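Local atomic coordinates of inner membrane protein (Salmonella typhimurium LT2, PDB entry 2QJV), a protein that probably acts as a nickel-bound, cupin-type sugar isomerase of the KduI/IolB family, perhaps on glucuronate. Residues 25-33 against 241-249; 45-53 against 107-115. The protein carries 2 engineered substitutions. All coordinates share one frame; numbering follows the deposited sequence.

Interaction 1 (25-33 against 241-249)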
ATOM      1  N   GLY A  25       5.366  -8.318  16.245  1.00 36.15           N
ATOM      2  CA  GLY A  25       5.904  -6.977  16.425  1.00 35.68           C
ATOM      3  C   GLY A  25       5.541  -6.396  17.793  1.00 33.80           C
ATOM      4  O   GLY A  25       5.312  -5.208  17.923  1.00 33.01           O
ATOM      5  N   TRP A  26       5.499  -7.248  18.807  1.00 34.48           N
ATOM      6  CA  TRP A  26       5.155  -6.791  20.147  1.00 34.40           C
ATOM      7  C   TRP A  26       5.971  -7.542  21.238  1.00 35.24           C
ATOM      8  O   TRP A  26       6.997  -8.173  20.930  1.00 33.73           O
ATOM      9  CB  TRP A  26       3.615  -6.815  20.347  1.00 33.74           C
ATOM     10  CG  TRP A  26       2.899  -8.086  20.310  1.00 30.76           C
ATOM     11  CD1 TRP A  26       3.295  -9.319  20.825  1.00 31.72           C
ATOM     12  CD2 TRP A  26       1.515  -8.252  19.957  1.00 34.03           C
ATOM     13  NE1 TRP A  26       2.303 -10.212  20.693  1.00 35.38           N
ATOM     14  CE2 TRP A  26       1.198  -9.606  20.163  1.00 34.39           C
ATOM     15  CE3 TRP A  26       0.533  -7.392  19.407  1.00 37.19           C
ATOM     16  CZ2 TRP A  26      -0.079 -10.132  19.887  1.00 36.76           C
ATOM     17  CZ3 TRP A  26      -0.715  -7.912  19.122  1.00 34.01           C
ATOM     18  CH2 TRP A  26      -1.011  -9.275  19.357  1.00 33.02           C
ATOM     19  N   GLU A  27       5.539  -7.459  22.496  1.00 35.66           N
ATOM     20  CA  GLU A  27       6.376  -7.894  23.632  1.00 35.74           C
ATOM     21  C   GLU A  27       5.945  -9.045  24.511  1.00 34.81           C
ATOM     22  O   GLU A  27       6.792  -9.659  25.161  1.00 35.34           O
ATOM     23  CB  GLU A  27       6.567  -6.658  24.518  1.00 31.38           C
ATOM     24  CG  GLU A  27       7.381  -5.594  23.846  1.00 31.60           C
ATOM     25  CD  GLU A  27       7.353  -4.254  24.567  1.00 38.01           C
ATOM     26  OE1 GLU A  27       7.607  -4.251  25.781  1.00 38.50           O
ATOM     27  OE2 GLU A  27       7.102  -3.195  23.924  1.00 34.16           O
ATOM     28  N   TYR A  28       4.656  -9.373  24.538  1.00 35.35           N
ATOM     29  CA  TYR A  28       4.149 -10.350  25.504  1.00 35.56           C
ATOM     30  C   TYR A  28       3.419 -11.572  24.950  1.00 36.70           C
ATOM     31  O   TYR A  28       3.787 -12.706  25.233  1.00 37.64           O
ATOM     32  CB  TYR A  28       3.187  -9.647  26.512  1.00 36.54           C
ATOM     33  CG  TYR A  28       3.851  -8.507  27.288  1.00 32.87           C
ATOM     34  CD1 TYR A  28       3.934  -7.225  26.759  1.00 30.79           C
ATOM     35  CD2 TYR A  28       4.435  -8.737  28.538  1.00 40.11           C
ATOM     36  CE1 TYR A  28       4.569  -6.189  27.443  1.00 31.10           C
ATOM     37  CE2 TYR A  28       5.048  -7.714  29.235  1.00 36.97           C
ATOM     38  CZ  TYR A  28       5.109  -6.453  28.686  1.00 34.60           C
ATOM     39  OH  TYR A  28       5.750  -5.462  29.363  1.00 32.93           O
ATOM     40  N   VAL A  29       2.351 -11.332  24.207  1.00 36.51           N
ATOM     41  CA  VAL A  29       1.433 -12.411  23.817  1.00 35.76           C
ATOM     42  C   VAL A  29       1.953 -13.363  22.703  1.00 34.56           C
ATOM     43  O   VAL A  29       2.457 -12.957  21.651  1.00 35.37           O
ATOM     44  CB  VAL A  29       0.018 -11.854  23.439  1.00 36.42           C
ATOM     45  CG1 VAL A  29      -0.927 -12.973  22.899  1.00 34.42           C
ATOM     46  CG2 VAL A  29      -0.645 -11.178  24.632  1.00 32.75           C
ATOM     47  N   GLY A  30       1.807 -14.634  23.005  1.00 36.67           N
ATOM     48  CA  GLY A  30       1.996 -15.705  22.048  1.00 35.46           C
ATOM     49  C   GLY A  30       0.686 -16.479  21.976  1.00 35.65           C
ATOM     50  O   GLY A  30      -0.044 -16.628  22.973  1.00 36.58           O
ATOM     51  N   PHE A  31       0.351 -16.936  20.771  1.00 38.17           N
ATOM     52  CA  PHE A  31      -0.828 -17.732  20.574  1.00 38.24           C
ATOM     53  C   PHE A  31      -0.570 -18.807  19.489  1.00 36.79           C
ATOM     54  O   PHE A  31      -0.290 -18.498  18.346  1.00 36.25           O
ATOM     55  CB  PHE A  31      -2.041 -16.837  20.201  1.00 38.18           C
ATOM     56  CG  PHE A  31      -3.302 -17.617  20.005  1.00 38.30           C
ATOM     57  CD1 PHE A  31      -3.962 -18.166  21.090  1.00 39.00           C
ATOM     58  CD2 PHE A  31      -3.803 -17.853  18.730  1.00 37.30           C
ATOM     59  CE1 PHE A  31      -5.111 -18.906  20.898  1.00 38.33           C
ATOM     60  CE2 PHE A  31      -4.929 -18.608  18.546  1.00 36.39           C
ATOM     61  CZ  PHE A  31      -5.567 -19.137  19.638  1.00 35.98           C
ATOM     62  N   ASP A  32      -0.781 -20.062  19.857  1.00 35.27           N
ATOM     63  CA  ASP A  32      -0.638 -21.182  18.965  1.00 37.86           C
ATOM     64  C   ASP A  32      -1.878 -22.051  18.925  1.00 36.25           C
ATOM     65  O   ASP A  32      -2.553 -22.229  19.931  1.00 39.19           O
ATOM     66  CB  ASP A  32       0.519 -22.077  19.401  1.00 36.98           C
ATOM     67  CG  ASP A  32       1.882 -21.464  19.106  1.00 40.05           C
ATOM     68  OD1 ASP A  32       2.357 -21.637  17.968  1.00 39.27           O
ATOM     69  OD2 ASP A  32       2.469 -20.792  19.991  1.00 45.04           O
ATOM     70  N   VAL A  33      -2.167 -22.582  17.745  1.00 36.68           N
ATOM     71  CA  VAL A  33      -3.233 -23.571  17.601  1.00 37.20           C
ATOM     72  C   VAL A  33      -2.619 -24.804  16.935  1.00 37.50           C
ATOM     73  O   VAL A  33      -1.816 -24.708  15.990  1.00 35.99           O
ATOM     74  CB  VAL A  33      -4.491 -23.042  16.823  1.00 37.27           C
ATOM     75  CG1 VAL A  33      -5.522 -24.190  16.591  1.00 35.73           C
ATOM     76  CG2 VAL A  33      -5.155 -21.848  17.532  1.00 34.85           C
ATOM     77  N   TYR A 241     -14.970 -16.350  19.235  1.00 36.09           N
ATOM     78  CA  TYR A 241     -13.531 -16.088  19.297  1.00 38.26           C
ATOM     79  C   TYR A 241     -12.943 -16.319  20.677  1.00 38.28           C
ATOM     80  O   TYR A 241     -13.605 -16.130  21.699  1.00 35.51           O
ATOM     81  CB  TYR A 241     -13.124 -14.692  18.753  1.00 39.62           C
ATOM     82  CG  TYR A 241     -13.887 -13.507  19.308  1.00 36.02           C
ATOM     83  CD1 TYR A 241     -13.584 -12.973  20.575  1.00 38.14           C
ATOM     84  CD2 TYR A 241     -14.891 -12.895  18.553  1.00 38.45           C
ATOM     85  CE1 TYR A 241     -14.264 -11.889  21.070  1.00 33.75           C
ATOM     86  CE2 TYR A 241     -15.580 -11.814  19.039  1.00 36.25           C
ATOM     87  CZ  TYR A 241     -15.260 -11.302  20.308  1.00 38.81           C
ATOM     88  OH  TYR A 241     -15.925 -10.199  20.787  1.00 40.43           O
ATOM     89  N   LEU A 242     -11.697 -16.813  20.663  1.00 38.34           N
ATOM     90  CA  LEU A 242     -10.880 -17.024  21.834  1.00 37.10           C
ATOM     91  C   LEU A 242      -9.831 -15.927  21.836  1.00 36.34           C
ATOM     92  O   LEU A 242      -9.114 -15.746  20.831  1.00 36.56           O
ATOM     93  CB  LEU A 242     -10.237 -18.409  21.827  1.00 37.82           C
ATOM     94  CG  LEU A 242      -9.272 -18.801  22.928  1.00 39.58           C
ATOM     95  CD1 LEU A 242      -9.958 -18.878  24.318  1.00 34.84           C
ATOM     96  CD2 LEU A 242      -8.613 -20.157  22.555  1.00 38.40           C
ATOM     97  N   ASN A 243      -9.790 -15.165  22.921  1.00 36.89           N
ATOM     98  CA  ASN A 243      -8.852 -14.042  23.108  1.00 37.50           C
ATOM     99  C   ASN A 243      -7.811 -14.320  24.153  1.00 34.68           C
ATOM    100  O   ASN A 243      -8.088 -14.946  25.187  1.00 37.88           O
ATOM    101  CB  ASN A 243      -9.541 -12.732  23.588  1.00 40.31           C
ATOM    102  CG  ASN A 243     -10.639 -12.203  22.661  1.00 47.58           C
ATOM    103  OD1 ASN A 243     -11.739 -11.888  23.125  1.00 57.56           O
ATOM    104  ND2 ASN A 243     -10.365 -12.103  21.409  1.00 42.07           N
ATOM    105  N   VAL A 244      -6.598 -13.854  23.868  1.00 36.06           N
ATOM    106  CA  VAL A 244      -5.466 -13.870  24.794  1.00 35.70           C
ATOM    107  C   VAL A 244      -5.005 -12.400  24.946  1.00 36.44           C
ATOM    108  O   VAL A 244      -4.885 -11.652  23.947  1.00 38.09           O
ATOM    109  CB  VAL A 244      -4.276 -14.793  24.356  1.00 35.21           C
ATOM    110  CG1 VAL A 244      -3.140 -14.818  25.407  1.00 32.76           C
ATOM    111  CG2 VAL A 244      -4.792 -16.230  24.036  1.00 34.83           C
HETATM  112  N   MSE A 245      -4.779 -11.995  26.191  1.00 35.38           N
HETATM  113  CA  MSE A 245      -4.199 -10.708  26.519  1.00 34.92           C
HETATM  114  C   MSE A 245      -3.078 -10.832  27.526  1.00 35.54           C
HETATM  115  O   MSE A 245      -3.063 -11.741  28.350  1.00 35.94           O
HETATM  116  CB  MSE A 245      -5.233  -9.731  27.100  1.00 34.48           C
HETATM  117  CG  MSE A 245      -6.251  -9.223  26.105  1.00 39.22           C
HETATM  118 SE   MSE A 245      -7.469  -7.990  27.031  0.75 45.05          SE
HETATM  119  CE  MSE A 245      -8.304  -9.216  28.121  1.00 39.55           C
ATOM    120  N   ALA A 246      -2.125  -9.901  27.427  1.00 36.21           N
ATOM    121  CA  ALA A 246      -1.031  -9.742  28.389  1.00 35.97           C
ATOM    122  C   ALA A 246      -0.316  -8.412  28.161  1.00 35.58           C
ATOM    123  O   ALA A 246      -0.372  -7.840  27.061  1.00 35.80           O
ATOM    124  CB  ALA A 246       0.003 -10.950  28.370  1.00 36.11           C
ATOM    125  N   GLY A 247       0.319  -7.931  29.230  1.00 34.87           N
ATOM    126  CA  GLY A 247       1.113  -6.696  29.259  1.00 36.03           C
ATOM    127  C   GLY A 247       1.926  -6.591  30.526  1.00 35.79           C
ATOM    128  O   GLY A 247       2.017  -7.563  31.267  1.00 37.58           O
ATOM    129  N   PRO A 248       2.506  -5.395  30.806  1.00 36.43           N
ATOM    130  CA  PRO A 248       3.318  -5.283  32.018  1.00 37.16           C
ATOM    131  C   PRO A 248       2.526  -5.358  33.323  1.00 35.76           C
ATOM    132  O   PRO A 248       3.103  -5.707  34.358  1.00 34.20           O
ATOM    133  CB  PRO A 248       3.995  -3.907  31.869  1.00 37.45           C
ATOM    134  CG  PRO A 248       3.047  -3.126  30.990  1.00 34.53           C
ATOM    135  CD  PRO A 248       2.438  -4.127  30.050  1.00 36.72           C
ATOM    136  N   LEU A 249       1.239  -5.027  33.274  1.00 35.87           N
ATOM    137  CA  LEU A 249       0.351  -5.040  34.435  1.00 36.54           C
ATOM    138  C   LEU A 249      -0.878  -5.895  34.120  1.00 34.10           C
ATOM    139  O   LEU A 249      -1.659  -5.605  33.203  1.00 33.06           O
ATOM    140  CB  LEU A 249      -0.037  -3.616  34.867  1.00 35.52           C
ATOM    141  CG  LEU A 249      -0.931  -3.458  36.121  1.00 36.45           C
ATOM    142  CD1 LEU A 249      -0.259  -3.978  37.397  1.00 39.63           C
ATOM    143  CD2 LEU A 249      -1.310  -1.993  36.291  1.00 41.24           C
TER

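Interaction 2 (45-53 against 107-115)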
ATOM      1  N   PRO A  45       7.761 -26.977  25.730  1.00 43.86           N
ATOM      2  CA  PRO A  45       9.020 -26.943  26.435  1.00 42.42           C
ATOM      3  C   PRO A  45       9.010 -26.260  27.790  1.00 41.52           C
ATOM      4  O   PRO A  45       8.115 -25.464  28.104  1.00 41.89           O
ATOM      5  CB  PRO A  45       9.909 -26.109  25.484  1.00 44.83           C
ATOM      6  CG  PRO A  45       8.956 -25.121  24.848  1.00 46.19           C
ATOM      7  CD  PRO A  45       7.666 -25.925  24.687  1.00 47.22           C
ATOM      8  N   SER A  46      10.041 -26.581  28.569  1.00 39.73           N
ATOM      9  CA  SER A  46      10.343 -25.881  29.805  1.00 38.74           C
ATOM     10  C   SER A  46      11.094 -24.571  29.436  1.00 41.90           C
ATOM     11  O   SER A  46      12.219 -24.607  28.973  1.00 39.97           O
ATOM     12  CB  SER A  46      11.161 -26.746  30.725  1.00 39.12           C
ATOM     13  OG  SER A  46      11.624 -25.999  31.826  1.00 38.68           O
ATOM     14  N   ASP A  47      10.442 -23.418  29.602  1.00 38.28           N
ATOM     15  CA  ASP A  47      11.033 -22.137  29.237  1.00 40.85           C
ATOM     16  C   ASP A  47      10.514 -21.007  30.157  1.00 40.44           C
ATOM     17  O   ASP A  47       9.945 -21.284  31.217  1.00 37.02           O
ATOM     18  CB  ASP A  47      10.822 -21.878  27.728  1.00 38.66           C
ATOM     19  CG  ASP A  47       9.373 -21.675  27.323  1.00 40.40           C
ATOM     20  OD1 ASP A  47       8.477 -21.425  28.169  1.00 40.98           O
ATOM     21  OD2 ASP A  47       9.126 -21.720  26.097  1.00 43.49           O
ATOM     22  N   GLU A  48      10.755 -19.758  29.769  1.00 39.99           N
ATOM     23  CA  GLU A  48      10.402 -18.594  30.575  1.00 38.07           C
ATOM     24  C   GLU A  48       8.977 -18.094  30.338  1.00 37.95           C
ATOM     25  O   GLU A  48       8.661 -16.965  30.664  1.00 38.14           O
ATOM     26  CB  GLU A  48      11.410 -17.464  30.281  1.00 40.89           C
ATOM     27  CG  GLU A  48      12.902 -17.843  30.534  1.00 48.44           C
ATOM     28  CD  GLU A  48      13.240 -18.138  31.990  1.00 61.25           C
ATOM     29  OE1 GLU A  48      12.388 -17.957  32.888  1.00 70.09           O
ATOM     30  OE2 GLU A  48      14.396 -18.551  32.243  1.00 82.84           O
ATOM     31  N   ARG A  49       8.136 -18.908  29.711  1.00 37.72           N
ATOM     32  CA  ARG A  49       6.759 -18.540  29.444  1.00 37.69           C
ATOM     33  C   ARG A  49       5.764 -19.418  30.228  1.00 37.73           C
ATOM     34  O   ARG A  49       5.986 -20.627  30.408  1.00 39.61           O
ATOM     35  CB  ARG A  49       6.544 -18.615  27.927  1.00 38.36           C
ATOM     36  CG  ARG A  49       7.427 -17.558  27.257  1.00 41.93           C
ATOM     37  CD  ARG A  49       7.325 -17.444  25.806  1.00 45.91           C
ATOM     38  NE  ARG A  49       6.050 -16.985  25.274  1.00 40.11           N
ATOM     39  CZ  ARG A  49       5.631 -15.722  25.211  1.00 36.70           C
ATOM     40  NH1 ARG A  49       6.291 -14.710  25.792  1.00 43.56           N
ATOM     41  NH2 ARG A  49       4.501 -15.481  24.599  1.00 39.69           N
ATOM     42  N   GLU A  50       4.729 -18.776  30.778  1.00 36.93           N
ATOM     43  CA  GLU A  50       3.587 -19.493  31.339  1.00 37.11           C
ATOM     44  C   GLU A  50       2.615 -19.710  30.164  1.00 36.51           C
ATOM     45  O   GLU A  50       2.654 -19.009  29.144  1.00 36.46           O
ATOM     46  CB  GLU A  50       2.887 -18.782  32.503  1.00 39.66           C
ATOM     47  CG  GLU A  50       2.314 -17.449  32.156  1.00 36.30           C
ATOM     48  CD  GLU A  50       1.468 -16.828  33.242  1.00 38.16           C
ATOM     49  OE1 GLU A  50       1.509 -17.280  34.423  1.00 38.17           O
ATOM     50  OE2 GLU A  50       0.762 -15.854  32.872  1.00 35.31           O
ATOM     51  N   ARG A  51       1.790 -20.731  30.312  1.00 36.21           N
ATOM     52  CA  ARG A  51       0.839 -21.151  29.313  1.00 37.28           C
ATOM     53  C   ARG A  51      -0.547 -21.525  29.877  1.00 38.39           C
ATOM     54  O   ARG A  51      -0.705 -21.938  31.038  1.00 39.00           O
ATOM     55  CB  ARG A  51       1.376 -22.359  28.525  1.00 37.63           C
ATOM     56  CG  ARG A  51       2.551 -22.095  27.595  1.00 41.01           C
ATOM     57  CD  ARG A  51       3.227 -23.367  27.066  1.00 41.13           C
ATOM     58  NE  ARG A  51       4.291 -23.025  26.101  1.00 42.50           N
ATOM     59  CZ  ARG A  51       5.553 -22.718  26.416  1.00 42.41           C
ATOM     60  NH1 ARG A  51       5.949 -22.671  27.669  1.00 41.70           N
ATOM     61  NH2 ARG A  51       6.421 -22.396  25.459  1.00 48.59           N
ATOM     62  N   CYS A  52      -1.549 -21.355  29.010  1.00 40.08           N
ATOM     63  CA  CYS A  52      -2.907 -21.776  29.255  1.00 40.40           C
ATOM     64  C   CYS A  52      -3.305 -22.577  27.998  1.00 40.13           C
ATOM     65  O   CYS A  52      -3.382 -22.062  26.894  1.00 39.53           O
ATOM     66  CB  CYS A  52      -3.870 -20.605  29.526  1.00 41.94           C
ATOM     67  SG  CYS A  52      -5.557 -21.138  29.942  1.00 43.54           S
ATOM     68  N   LEU A  53      -3.448 -23.875  28.206  1.00 37.77           N
ATOM     69  CA  LEU A  53      -3.818 -24.841  27.188  1.00 38.71           C
ATOM     70  C   LEU A  53      -5.309 -24.865  27.171  1.00 38.37           C
ATOM     71  O   LEU A  53      -5.921 -25.285  28.158  1.00 44.64           O
ATOM     72  CB  LEU A  53      -3.313 -26.226  27.552  1.00 38.98           C
ATOM     73  CG  LEU A  53      -1.844 -26.619  27.274  1.00 46.91           C
ATOM     74  CD1 LEU A  53      -0.899 -25.475  27.506  1.00 42.66           C
ATOM     75  CD2 LEU A  53      -1.486 -27.867  28.098  1.00 41.39           C
ATOM     76  N   VAL A 107      -2.757 -22.960  22.544  1.00 39.67           N
ATOM     77  CA  VAL A 107      -1.672 -22.748  23.528  1.00 40.18           C
ATOM     78  C   VAL A 107      -1.481 -21.217  23.631  1.00 37.88           C
ATOM     79  O   VAL A 107      -0.962 -20.546  22.713  1.00 39.46           O
ATOM     80  CB  VAL A 107      -0.376 -23.509  23.194  1.00 41.72           C
ATOM     81  CG1 VAL A 107       0.670 -23.342  24.326  1.00 38.08           C
ATOM     82  CG2 VAL A 107      -0.666 -25.029  22.935  1.00 41.97           C
ATOM     83  N   CYS A 108      -1.942 -20.665  24.747  1.00 39.09           N
ATOM     84  CA  CYS A 108      -1.864 -19.227  25.024  1.00 39.89           C
ATOM     85  C   CYS A 108      -0.620 -18.998  25.857  1.00 40.73           C
ATOM     86  O   CYS A 108      -0.449 -19.677  26.869  1.00 42.20           O
ATOM     87  CB  CYS A 108      -3.112 -18.741  25.786  1.00 40.57           C
ATOM     88  SG  CYS A 108      -4.691 -19.301  25.107  1.00 43.43           S
ATOM     89  N   SER A 109       0.269 -18.084  25.448  1.00 39.42           N
ATOM     90  CA  SER A 109       1.496 -17.877  26.195  1.00 36.74           C
ATOM     91  C   SER A 109       1.835 -16.416  26.469  1.00 36.09           C
ATOM     92  O   SER A 109       1.445 -15.534  25.727  1.00 36.94           O
ATOM     93  CB  SER A 109       2.683 -18.562  25.474  1.00 36.27           C
ATOM     94  OG  SER A 109       2.912 -18.014  24.191  1.00 37.02           O
ATOM     95  N   ALA A 110       2.578 -16.203  27.553  1.00 36.86           N
ATOM     96  CA  ALA A 110       3.040 -14.880  27.982  1.00 36.29           C
ATOM     97  C   ALA A 110       4.215 -15.059  28.925  1.00 37.85           C
ATOM     98  O   ALA A 110       4.490 -16.189  29.369  1.00 37.44           O
ATOM     99  CB  ALA A 110       1.900 -14.038  28.629  1.00 36.51           C
ATOM    100  N   PRO A 111       4.933 -13.969  29.228  1.00 38.69           N
ATOM    101  CA  PRO A 111       6.053 -14.127  30.163  1.00 39.07           C
ATOM    102  C   PRO A 111       5.644 -14.691  31.536  1.00 39.02           C
ATOM    103  O   PRO A 111       4.591 -14.343  32.100  1.00 39.29           O
ATOM    104  CB  PRO A 111       6.640 -12.707  30.268  1.00 38.43           C
ATOM    105  CG  PRO A 111       6.251 -12.064  28.963  1.00 38.68           C
ATOM    106  CD  PRO A 111       4.866 -12.595  28.693  1.00 39.74           C
ATOM    107  N   GLY A 112       6.471 -15.630  32.007  1.00 37.99           N
ATOM    108  CA  GLY A 112       6.296 -16.257  33.284  1.00 39.66           C
ATOM    109  C   GLY A 112       7.467 -16.018  34.210  1.00 39.11           C
ATOM    110  O   GLY A 112       8.616 -16.075  33.809  1.00 40.19           O
ATOM    111  N   PHE A 113       7.146 -15.768  35.466  1.00 40.25           N
ATOM    112  CA  PHE A 113       8.131 -15.488  36.507  1.00 42.48           C
ATOM    113  C   PHE A 113       7.752 -16.005  37.891  1.00 41.87           C
ATOM    114  O   PHE A 113       8.613 -16.075  38.749  1.00 41.69           O
ATOM    115  CB  PHE A 113       8.382 -13.968  36.594  1.00 44.93           C
ATOM    116  CG  PHE A 113       7.118 -13.132  36.612  1.00 44.66           C
ATOM    117  CD1 PHE A 113       6.431 -12.914  37.801  1.00 52.21           C
ATOM    118  CD2 PHE A 113       6.628 -12.558  35.449  1.00 53.84           C
ATOM    119  CE1 PHE A 113       5.271 -12.164  37.822  1.00 50.40           C
ATOM    120  CE2 PHE A 113       5.468 -11.785  35.463  1.00 52.40           C
ATOM    121  CZ  PHE A 113       4.799 -11.582  36.664  1.00 49.11           C
ATOM    122  N   GLY A 114       6.509 -16.435  38.093  1.00 39.41           N
ATOM    123  CA  GLY A 114       6.026 -16.798  39.401  1.00 39.46           C
ATOM    124  C   GLY A 114       6.190 -18.251  39.765  1.00 41.09           C
ATOM    125  O   GLY A 114       6.866 -19.007  39.083  1.00 43.02           O
ATOM    126  N   GLU A 115       5.482 -18.660  40.799  1.00 41.30           N
ATOM    127  CA  GLU A 115       5.593 -20.033  41.293  1.00 45.02           C
ATOM    128  C   GLU A 115       4.236 -20.701  41.556  1.00 40.67           C
ATOM    129  O   GLU A 115       4.081 -21.536  42.455  1.00 39.53           O
ATOM    130  CB  GLU A 115       6.481 -20.011  42.523  1.00 45.18           C
ATOM    131  CG  GLU A 115       6.023 -19.058  43.627  1.00 52.94           C
ATOM    132  CD  GLU A 115       7.059 -18.943  44.722  1.00 56.37           C
ATOM    133  OE1 GLU A 115       8.235 -18.650  44.389  1.00 70.90           O
ATOM    134  OE2 GLU A 115       6.688 -19.124  45.907  1.00 69.58           O
TER
HETATM  135  O   HOH W   1      11.246 -16.129  34.303  1.00 45.77           O
HETATM  136  O   HOH W   2       5.795 -19.364  23.613  1.00 29.74           O

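Interaction 1 (25-33 against 241-249)
Strand 30-33 and the loop before it pack across strand 241-246, the two axes 8.2 Å apart and running at 153° to each other. The CA atoms of Val29 and Ala246 come nearest each other. The ring of Tyr28 lies flat on Gly247: the glycine CA sits 3.7 Å from the ring centroid, almost on its normal, a CH-pi contact. Tyr28 CG stands anti to its carbonyl carbon (chi1 -59°), which carries the ring over the chain leaving the strand. Tyr28 OH lies 3.4 Å from Pro248 CB, and the two side chains cross at about a right angle. Val29 splits its branches. Val29 CG1 meets Val244 CG1 at 3.8 Å, while Val29 CG2 packs on Ala246 CB, also at 3.8 Å. Further along, Phe31 CD1 lies 3.6 Å from Val244 CG2, and Leu242 CD2 meets the edge of the ring. Trp26 NE1 donates to Val29 O (2.9 Å) in the indole plane. Glu185 of strand 181-193 accepts from the backbone N atoms of Glu27, Tyr28 and Val29. Strand 30-35 belongs to one antiparallel sheet, between 16-19 and 104-111; strand 238-246 belongs to another, between 154-160 and 181-193.

Interaction 2 (45-53 against 107-115)
Arg49 reaches across to Ser109, its NH2 donating to OG at 3.0 Å. The side chain bends at chi3 (66°), folding the guanidinium back over the neighbouring strand, where one face covers the backbone N of Ala110. The same NH2 also donates to Tyr28 O. A water accepts from Arg49 NE and donates to Ser109 OG, a second link between the pair. Asp47 and Arg51 form an end-on salt bridge: NH1 meets OD1 and NH2 meets OD2, the latter at 2.9 Å and nearly straight (179°). Asp47 OD1 also takes the backbone N of Arg49 from the opposite face of the carboxylate, making an Asx turn just before the strand. Strands 49-53 and 107-111 are antiparallel neighbours in the six-stranded sheet of a cupin-family protein. Glu50 with Ala110 and Cys52 with Cys108 are the hydrogen-bonded pairs; Cys52 N to Cys108 O is 2.9 Å. Beyond them, Gly112 N donates to Glu48 O at 2.9 Å. A water bridges Glu48 OE1 and Gly112 O. Glu50 sends its carboxylate to Tyr88 and to backbone N atoms of 151-153. On the face shared by Arg51, Ser109, Leu53 and Val107, CG1 of Val107 touches Arg51 CD at 3.7 Å. Leu53 lies beside Val107, pointing the same way. On the reverse face, Cys52 CB and Cys108 CB are 4.2 Å apart.

In the fold
Interaction 2 joins neighbouring strands within one sheet, whereas interaction 1 packs that sheet against another. Strand 30-35 lies beside 104-111, so the two contacts meet there: Gly30 O and Asp32 O probably accept from Ser109 N and Val107 N. Val244 also packs on the sulfur of Cys108. Both contacts are largely buried, but interaction 1 lies deeper: its centre is about 8 Å from the centre of the chain, against about 15 Å for interaction 2. Its chemistry across the segments is apolar. Interaction 2 relies on backbone bonds, with charged and water-bridged groups toward the start of strand 49-53. Each also lies near a nickel ion, beside Met245 in interaction 1 and Glu48 in interaction 2.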